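Local coordinates for succinoglycan biosynthesis protein (Bacillus cereus ATCC 14579, PDB 2QGM) that is of unproven function but may take part in succinoglycan biosynthesis, or act as a hydrolase like the erythromycin esterases, at residues A[133-146]-A[435-445]. Sequence-based numbering, arbitrary orientation.
Sequences REFLKLLYPTDEII and HIRKTSPSHIK
Thr-142 and Ile-444 face each other in a single beta bridge, CA to CA 4.1 Å, where the C-terminal tail runs past the start of helix 143-157. Two backbone bonds flank it: Asp-143 N gives to His-443 O at 2.8 Å, and Lys-445 N to Pro-141 O at 3.0 Å.

Glu-144 carries most of the polar side-chain contact. Bent at chi2 (90°), it turns its carboxylate back onto His-443, whose backbone N is shared by OE1 and OE2 on their syn sides. Glu-144 OE2 also accepts from His-443 ND1 at 2.7 Å in a nearly straight bond, within the imidazole plane but 30° out of the carboxylate's own. The bond through ND1 limits rotation of the imidazole, while Ser-87, hydrogen-bonded to OE2, helps hold the carboxylate that receives it.

At the chain end, Arg-133 NE reaches the terminal carboxylate through Lys-445 O (2.8 Å). The extended lysine chain lies across Ile-146, whose CD1 presses on Lys-445 CD at a tight 3.3 Å, while Asp-143 OD1 lies beside Lys-445 CB. Ile-444 CD1 meets Thr-142 CG2, and one water joins Leu-139 O to Ser-442 OG, which also bonds Thr-349.

Thr-142 is the N-cap, its OG1 accepting from Ile-145 N at 3.1 Å. The whole illustrates a C-terminal tail, continuing from sheet strand 432-439, pinned by a bridge and a His-carboxylate bond to a capped helix N-terminus.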
ATOM      1  N   ARG A 133       6.300  -6.005 -15.614  1.00 19.15           N
ATOM      2  CA  ARG A 133       7.080  -7.026 -14.907  1.00 23.18           C
ATOM      3  C   ARG A 133       8.423  -6.486 -14.416  1.00 21.73           C
ATOM      4  O   ARG A 133       8.940  -6.908 -13.383  1.00 23.32           O
ATOM      5  CB  ARG A 133       7.328  -8.221 -15.831  1.00 26.28           C
ATOM      6  CG  ARG A 133       8.252  -9.284 -15.262  1.00 32.77           C
ATOM      7  CD  ARG A 133       8.447 -10.428 -16.252  1.00 34.08           C
ATOM      8  NE  ARG A 133       9.208 -11.538 -15.677  1.00 40.56           N
ATOM      9  CZ  ARG A 133      10.500 -11.484 -15.361  1.00 41.97           C
ATOM     10  NH1 ARG A 133      11.193 -10.369 -15.565  1.00 44.34           N
ATOM     11  NH2 ARG A 133      11.099 -12.546 -14.836  1.00 44.63           N
ATOM     12  N   GLU A 134       8.980  -5.547 -15.171  1.00 22.47           N
ATOM     13  CA  GLU A 134      10.265  -4.936 -14.852  1.00 23.47           C
ATOM     14  C   GLU A 134      10.170  -3.787 -13.849  1.00 22.83           C
ATOM     15  O   GLU A 134      11.189  -3.365 -13.304  1.00 22.70           O
ATOM     16  CB  GLU A 134      10.926  -4.443 -16.147  1.00 23.81           C
ATOM     17  CG  GLU A 134      11.411  -5.560 -17.065  1.00 28.15           C
ATOM     18  CD  GLU A 134      11.798  -5.066 -18.448  1.00 29.71           C
ATOM     19  OE1 GLU A 134      12.298  -3.929 -18.557  1.00 32.33           O
ATOM     20  OE2 GLU A 134      11.615  -5.825 -19.425  1.00 31.67           O
ATOM     21  N   PHE A 135       8.961  -3.291 -13.592  1.00 22.43           N
ATOM     22  CA  PHE A 135       8.805  -2.173 -12.658  1.00 21.42           C
ATOM     23  C   PHE A 135       8.308  -2.558 -11.266  1.00 22.83           C
ATOM     24  O   PHE A 135       8.228  -1.710 -10.379  1.00 24.81           O
ATOM     25  CB  PHE A 135       7.845  -1.121 -13.229  1.00 19.59           C
ATOM     26  CG  PHE A 135       8.061  -0.812 -14.685  1.00 21.37           C
ATOM     27  CD1 PHE A 135       9.346  -0.626 -15.203  1.00 19.34           C
ATOM     28  CD2 PHE A 135       6.968  -0.657 -15.530  1.00 17.91           C
ATOM     29  CE1 PHE A 135       9.529  -0.290 -16.547  1.00 20.76           C
ATOM     30  CE2 PHE A 135       7.139  -0.322 -16.869  1.00 19.56           C
ATOM     31  CZ  PHE A 135       8.420  -0.136 -17.387  1.00 20.41           C
ATOM     32  N   LEU A 136       7.970  -3.828 -11.080  1.00 23.69           N
ATOM     33  CA  LEU A 136       7.479  -4.316  -9.793  1.00 25.36           C
ATOM     34  C   LEU A 136       8.579  -5.107  -9.088  1.00 26.20           C
ATOM     35  O   LEU A 136       9.071  -6.101  -9.621  1.00 27.04           O
ATOM     36  CB  LEU A 136       6.258  -5.206 -10.010  1.00 25.75           C
ATOM     37  CG  LEU A 136       5.068  -4.537 -10.702  1.00 25.90           C
ATOM     38  CD1 LEU A 136       4.090  -5.590 -11.181  1.00 25.14           C
ATOM     39  CD2 LEU A 136       4.402  -3.558  -9.741  1.00 27.16           C
ATOM     40  N   LYS A 137       8.968  -4.672  -7.895  1.00 26.24           N
ATOM     41  CA  LYS A 137      10.019  -5.366  -7.170  1.00 27.87           C
ATOM     42  C   LYS A 137       9.540  -6.726  -6.670  1.00 29.19           C
ATOM     43  O   LYS A 137       8.371  -6.893  -6.331  1.00 26.75           O
ATOM     44  CB  LYS A 137      10.520  -4.495  -6.027  1.00 31.15           C
ATOM     45  CG  LYS A 137      11.037  -3.129  -6.489  1.00 32.28           C
ATOM     46  CD  LYS A 137      12.124  -3.223  -7.577  1.00 34.02           C
ATOM     47  CE  LYS A 137      11.551  -3.185  -8.987  1.00 32.50           C
ATOM     48  NZ  LYS A 137      12.618  -3.094 -10.027  1.00 34.26           N
ATOM     49  N   LEU A 138      10.458  -7.689  -6.621  1.00 31.75           N
ATOM     50  CA  LEU A 138      10.138  -9.064  -6.235  1.00 31.81           C
ATOM     51  C   LEU A 138       8.997  -9.324  -5.267  1.00 29.99           C
ATOM     52  O   LEU A 138       8.801  -8.624  -4.277  1.00 32.68           O
ATOM     53  CB  LEU A 138      11.398  -9.790  -5.767  1.00 32.93           C
ATOM     54  CG  LEU A 138      12.208 -10.402  -6.919  1.00 34.47           C
ATOM     55  CD1 LEU A 138      13.396 -11.171  -6.365  1.00 33.14           C
ATOM     56  CD2 LEU A 138      11.311 -11.325  -7.738  1.00 34.19           C
ATOM     57  N   LEU A 139       8.264 -10.381  -5.583  1.00 30.38           N
ATOM     58  CA  LEU A 139       7.087 -10.830  -4.863  1.00 25.33           C
ATOM     59  C   LEU A 139       5.908 -10.137  -5.517  1.00 22.40           C
ATOM     60  O   LEU A 139       4.829 -10.701  -5.590  1.00 22.38           O
ATOM     61  CB  LEU A 139       7.130 -10.526  -3.350  1.00 24.84           C
ATOM     62  CG  LEU A 139       8.114 -11.283  -2.438  1.00 22.61           C
ATOM     63  CD1 LEU A 139       7.494 -11.411  -1.053  1.00 24.34           C
ATOM     64  CD2 LEU A 139       8.415 -12.679  -2.975  1.00 22.71           C
ATOM     65  N   TYR A 140       6.117  -8.923  -6.029  1.00 20.69           N
ATOM     66  CA  TYR A 140       5.022  -8.219  -6.690  1.00 19.36           C
ATOM     67  C   TYR A 140       4.830  -8.472  -8.190  1.00 18.78           C
ATOM     68  O   TYR A 140       3.733  -8.257  -8.705  1.00 18.88           O
ATOM     69  CB  TYR A 140       5.108  -6.715  -6.422  1.00 17.67           C
ATOM     70  CG  TYR A 140       4.230  -6.272  -5.268  1.00 20.47           C
ATOM     71  CD1 TYR A 140       3.890  -7.153  -4.240  1.00 20.61           C
ATOM     72  CD2 TYR A 140       3.735  -4.975  -5.205  1.00 22.77           C
ATOM     73  CE1 TYR A 140       3.080  -6.752  -3.181  1.00 22.36           C
ATOM     74  CE2 TYR A 140       2.925  -4.558  -4.146  1.00 22.77           C
ATOM     75  CZ  TYR A 140       2.599  -5.457  -3.139  1.00 22.66           C
ATOM     76  OH  TYR A 140       1.805  -5.061  -2.090  1.00 23.11           O
ATOM     77  N   PRO A 141       5.873  -8.928  -8.916  1.00 18.99           N
ATOM     78  CA  PRO A 141       5.671  -9.172 -10.353  1.00 20.33           C
ATOM     79  C   PRO A 141       4.931 -10.501 -10.554  1.00 21.56           C
ATOM     80  O   PRO A 141       5.468 -11.434 -11.154  1.00 23.46           O
ATOM     81  CB  PRO A 141       7.098  -9.234 -10.912  1.00 20.69           C
ATOM     82  CG  PRO A 141       7.970  -8.720  -9.824  1.00 23.75           C
ATOM     83  CD  PRO A 141       7.284  -9.145  -8.560  1.00 18.97           C
ATOM     84  N   THR A 142       3.708 -10.580 -10.040  1.00 20.45           N
ATOM     85  CA  THR A 142       2.902 -11.793 -10.137  1.00 19.80           C
ATOM     86  C   THR A 142       1.860 -11.677 -11.234  1.00 20.01           C
ATOM     87  O   THR A 142       1.546 -10.581 -11.684  1.00 19.67           O
ATOM     88  CB  THR A 142       2.164 -12.076  -8.815  1.00 21.65           C
ATOM     89  OG1 THR A 142       1.185 -11.053  -8.591  1.00 22.89           O
ATOM     90  CG2 THR A 142       3.144 -12.097  -7.650  1.00 20.20           C
ATOM     91  N   ASP A 143       1.322 -12.814 -11.666  1.00 19.17           N
ATOM     92  CA  ASP A 143       0.295 -12.802 -12.702  1.00 20.11           C
ATOM     93  C   ASP A 143      -0.918 -12.031 -12.196  1.00 18.35           C
ATOM     94  O   ASP A 143      -1.543 -11.285 -12.951  1.00 17.57           O
ATOM     95  CB  ASP A 143      -0.141 -14.222 -13.070  1.00 22.61           C
ATOM     96  CG  ASP A 143       0.961 -15.020 -13.739  1.00 26.92           C
ATOM     97  OD1 ASP A 143       1.796 -14.418 -14.451  1.00 29.09           O
ATOM     98  OD2 ASP A 143       0.974 -16.257 -13.572  1.00 27.39           O
ATOM     99  N   GLU A 144      -1.233 -12.215 -10.914  1.00 18.34           N
ATOM    100  CA  GLU A 144      -2.381 -11.562 -10.291  1.00 18.20           C
ATOM    101  C   GLU A 144      -2.302 -10.037 -10.354  1.00 18.36           C
ATOM    102  O   GLU A 144      -3.254  -9.380 -10.775  1.00 17.46           O
ATOM    103  CB  GLU A 144      -2.521 -12.012  -8.826  1.00 19.54           C
ATOM    104  CG  GLU A 144      -2.808 -13.512  -8.633  1.00 20.63           C
ATOM    105  CD  GLU A 144      -1.550 -14.370  -8.505  1.00 20.88           C
ATOM    106  OE1 GLU A 144      -0.439 -13.848  -8.719  1.00 22.31           O
ATOM    107  OE2 GLU A 144      -1.671 -15.573  -8.189  1.00 19.74           O
ATOM    108  N   ILE A 145      -1.169  -9.478  -9.937  1.00 16.91           N
ATOM    109  CA  ILE A 145      -1.005  -8.030  -9.941  1.00 16.24           C
ATOM    110  C   ILE A 145      -0.831  -7.466 -11.347  1.00 15.13           C
ATOM    111  O   ILE A 145      -1.407  -6.436 -11.680  1.00 14.58           O
ATOM    112  CB  ILE A 145       0.194  -7.600  -9.037  1.00 15.78           C
ATOM    113  CG1 ILE A 145      -0.098  -7.999  -7.593  1.00 16.07           C
ATOM    114  CG2 ILE A 145       0.425  -6.091  -9.127  1.00 15.61           C
ATOM    115  CD1 ILE A 145       1.011  -7.711  -6.597  1.00 15.88           C
ATOM    116  N   ILE A 146      -0.054  -8.145 -12.182  1.00 15.75           N
ATOM    117  CA  ILE A 146       0.149  -7.669 -13.538  1.00 15.57           C
ATOM    118  C   ILE A 146      -1.172  -7.622 -14.292  1.00 14.59           C
ATOM    119  O   ILE A 146      -1.378  -6.751 -15.124  1.00 14.42           O
ATOM    120  CB  ILE A 146       1.164  -8.549 -14.271  1.00 18.53           C
ATOM    121  CG1 ILE A 146       2.526  -8.380 -13.597  1.00 21.16           C
ATOM    122  CG2 ILE A 146       1.226  -8.161 -15.743  1.00 21.88           C
ATOM    123  CD1 ILE A 146       3.582  -9.325 -14.082  1.00 23.43           C
ATOM    124  N   HIS A 435     -12.422 -11.067   4.454  1.00 16.67           N
ATOM    125  CA  HIS A 435     -11.857 -12.349   4.810  1.00 17.82           C
ATOM    126  C   HIS A 435     -11.942 -13.362   3.679  1.00 15.95           C
ATOM    127  O   HIS A 435     -12.946 -13.433   2.967  1.00 15.59           O
ATOM    128  CB  HIS A 435     -12.580 -12.910   6.044  1.00 16.74           C
ATOM    129  CG  HIS A 435     -11.942 -14.134   6.612  1.00 19.60           C
ATOM    130  ND1 HIS A 435     -10.729 -14.107   7.268  1.00 20.94           N
ATOM    131  CD2 HIS A 435     -12.331 -15.434   6.603  1.00 21.18           C
ATOM    132  CE1 HIS A 435     -10.397 -15.331   7.632  1.00 23.40           C
ATOM    133  NE2 HIS A 435     -11.355 -16.157   7.239  1.00 22.48           N
ATOM    134  N   ILE A 436     -10.856 -14.110   3.504  1.00 17.54           N
ATOM    135  CA  ILE A 436     -10.775 -15.184   2.517  1.00 16.86           C
ATOM    136  C   ILE A 436     -10.238 -16.363   3.323  1.00 18.13           C
ATOM    137  O   ILE A 436      -9.042 -16.445   3.600  1.00 18.33           O
ATOM    138  CB  ILE A 436      -9.785 -14.872   1.362  1.00 16.48           C
ATOM    139  CG1 ILE A 436     -10.235 -13.620   0.607  1.00 17.50           C
ATOM    140  CG2 ILE A 436      -9.707 -16.078   0.412  1.00 18.43           C
ATOM    141  CD1 ILE A 436      -9.363 -13.260  -0.588  1.00 15.73           C
ATOM    142  N   ARG A 437     -11.125 -17.271   3.716  1.00 18.37           N
ATOM    143  CA  ARG A 437     -10.723 -18.411   4.535  1.00 19.63           C
ATOM    144  C   ARG A 437      -9.481 -19.144   4.031  1.00 19.09           C
ATOM    145  O   ARG A 437      -8.460 -19.193   4.715  1.00 19.77           O
ATOM    146  CB  ARG A 437     -11.878 -19.404   4.659  1.00 21.19           C
ATOM    147  CG  ARG A 437     -11.607 -20.542   5.620  1.00 25.18           C
ATOM    148  CD  ARG A 437     -12.701 -21.587   5.520  1.00 29.03           C
ATOM    149  NE  ARG A 437     -14.006 -21.057   5.903  1.00 29.79           N
ATOM    150  CZ  ARG A 437     -15.159 -21.649   5.615  1.00 30.45           C
ATOM    151  NH1 ARG A 437     -15.166 -22.787   4.934  1.00 30.32           N
ATOM    152  NH2 ARG A 437     -16.304 -21.112   6.019  1.00 30.77           N
ATOM    153  N   LYS A 438      -9.569 -19.727   2.843  1.00 19.29           N
ATOM    154  CA  LYS A 438      -8.435 -20.456   2.294  1.00 20.34           C
ATOM    155  C   LYS A 438      -7.728 -19.702   1.181  1.00 18.72           C
ATOM    156  O   LYS A 438      -8.357 -19.194   0.248  1.00 20.32           O
ATOM    157  CB  LYS A 438      -8.873 -21.836   1.779  1.00 23.37           C
ATOM    158  CG  LYS A 438      -9.339 -22.798   2.864  1.00 26.76           C
ATOM    159  CD  LYS A 438      -9.604 -24.200   2.313  1.00 30.51           C
ATOM    160  CE  LYS A 438     -10.036 -25.161   3.417  1.00 32.21           C
ATOM    161  NZ  LYS A 438     -10.182 -26.568   2.922  1.00 35.77           N
ATOM    162  N   THR A 439      -6.408 -19.618   1.293  1.00 18.13           N
ATOM    163  CA  THR A 439      -5.609 -18.942   0.284  1.00 17.91           C
ATOM    164  C   THR A 439      -4.453 -19.822  -0.189  1.00 17.54           C
ATOM    165  O   THR A 439      -4.115 -20.821   0.450  1.00 18.10           O
ATOM    166  CB  THR A 439      -5.080 -17.592   0.817  1.00 16.33           C
ATOM    167  OG1 THR A 439      -4.552 -17.763   2.136  1.00 16.81           O
ATOM    168  CG2 THR A 439      -6.213 -16.573   0.862  1.00 14.57           C
ATOM    169  N   SER A 440      -3.872 -19.460  -1.324  1.00 17.64           N
ATOM    170  CA  SER A 440      -2.771 -20.220  -1.900  1.00 18.98           C
ATOM    171  C   SER A 440      -1.696 -19.270  -2.419  1.00 19.05           C
ATOM    172  O   SER A 440      -1.910 -18.064  -2.487  1.00 18.49           O
ATOM    173  CB  SER A 440      -3.289 -21.122  -3.035  1.00 20.18           C
ATOM    174  OG  SER A 440      -3.881 -20.365  -4.080  1.00 22.32           O
ATOM    175  N   PRO A 441      -0.521 -19.806  -2.793  1.00 19.87           N
ATOM    176  CA  PRO A 441       0.579 -18.977  -3.299  1.00 19.74           C
ATOM    177  C   PRO A 441       0.333 -18.182  -4.579  1.00 18.62           C
ATOM    178  O   PRO A 441      -0.285 -18.659  -5.535  1.00 18.50           O
ATOM    179  CB  PRO A 441       1.717 -19.980  -3.483  1.00 18.86           C
ATOM    180  CG  PRO A 441       1.432 -21.016  -2.435  1.00 17.31           C
ATOM    181  CD  PRO A 441      -0.068 -21.191  -2.580  1.00 21.19           C
ATOM    182  N   SER A 442       0.837 -16.954  -4.578  1.00 20.83           N
ATOM    183  CA  SER A 442       0.747 -16.078  -5.737  1.00 20.55           C
ATOM    184  C   SER A 442       1.636 -16.692  -6.819  1.00 21.38           C
ATOM    185  O   SER A 442       2.524 -17.492  -6.519  1.00 20.32           O
ATOM    186  CB  SER A 442       1.264 -14.690  -5.372  1.00 20.16           C
ATOM    187  OG  SER A 442       2.532 -14.788  -4.753  1.00 19.25           O
ATOM    188  N   HIS A 443       1.414 -16.308  -8.071  1.00 22.79           N
ATOM    189  CA  HIS A 443       2.202 -16.849  -9.176  1.00 24.59           C
ATOM    190  C   HIS A 443       3.155 -15.823  -9.781  1.00 26.41           C
ATOM    191  O   HIS A 443       2.729 -14.957 -10.544  1.00 23.72           O
ATOM    192  CB  HIS A 443       1.271 -17.370 -10.275  1.00 26.28           C
ATOM    193  CG  HIS A 443       0.245 -18.346  -9.785  1.00 29.01           C
ATOM    194  ND1 HIS A 443      -0.832 -17.966  -9.016  1.00 28.85           N
ATOM    195  CD2 HIS A 443       0.148 -19.686  -9.939  1.00 30.60           C
ATOM    196  CE1 HIS A 443      -1.552 -19.034  -8.715  1.00 30.44           C
ATOM    197  NE2 HIS A 443      -0.979 -20.089  -9.261  1.00 31.50           N
ATOM    198  N   ILE A 444       4.441 -15.925  -9.451  1.00 28.14           N
ATOM    199  CA  ILE A 444       5.445 -15.005  -9.984  1.00 31.50           C
ATOM    200  C   ILE A 444       5.603 -15.203 -11.489  1.00 34.16           C
ATOM    201  O   ILE A 444       6.048 -16.256 -11.947  1.00 33.68           O
ATOM    202  CB  ILE A 444       6.825 -15.217  -9.310  1.00 32.38           C
ATOM    203  CG1 ILE A 444       6.724 -14.917  -7.813  1.00 32.10           C
ATOM    204  CG2 ILE A 444       7.879 -14.312  -9.960  1.00 32.70           C
ATOM    205  CD1 ILE A 444       6.447 -13.459  -7.486  1.00 34.02           C
ATOM    206  N   LYS A 445       5.234 -14.178 -12.249  1.00 36.44           N
ATOM    207  CA  LYS A 445       5.324 -14.217 -13.705  1.00 39.04           C
ATOM    208  C   LYS A 445       6.774 -14.335 -14.179  1.00 39.97           C
ATOM    209  O   LYS A 445       7.389 -13.284 -14.456  1.00 42.79           O
ATOM    210  CB  LYS A 445       4.677 -12.961 -14.303  1.00 38.78           C
ATOM    211  CG  LYS A 445       4.583 -12.961 -15.817  1.00 38.66           C
ATOM    212  CD  LYS A 445       3.931 -11.691 -16.328  1.00 39.33           C
ATOM    213  CE  LYS A 445       3.903 -11.672 -17.847  1.00 40.03           C
ATOM    214  NZ  LYS A 445       3.322 -10.411 -18.387  1.00 40.62           N
ATOM    215  OXT LYS A 445       7.292 -15.472 -14.253  1.00 42.06           O
TER
HETATM  216  O   HOH W   1       3.827 -12.614  -4.164  1.00 17.33           O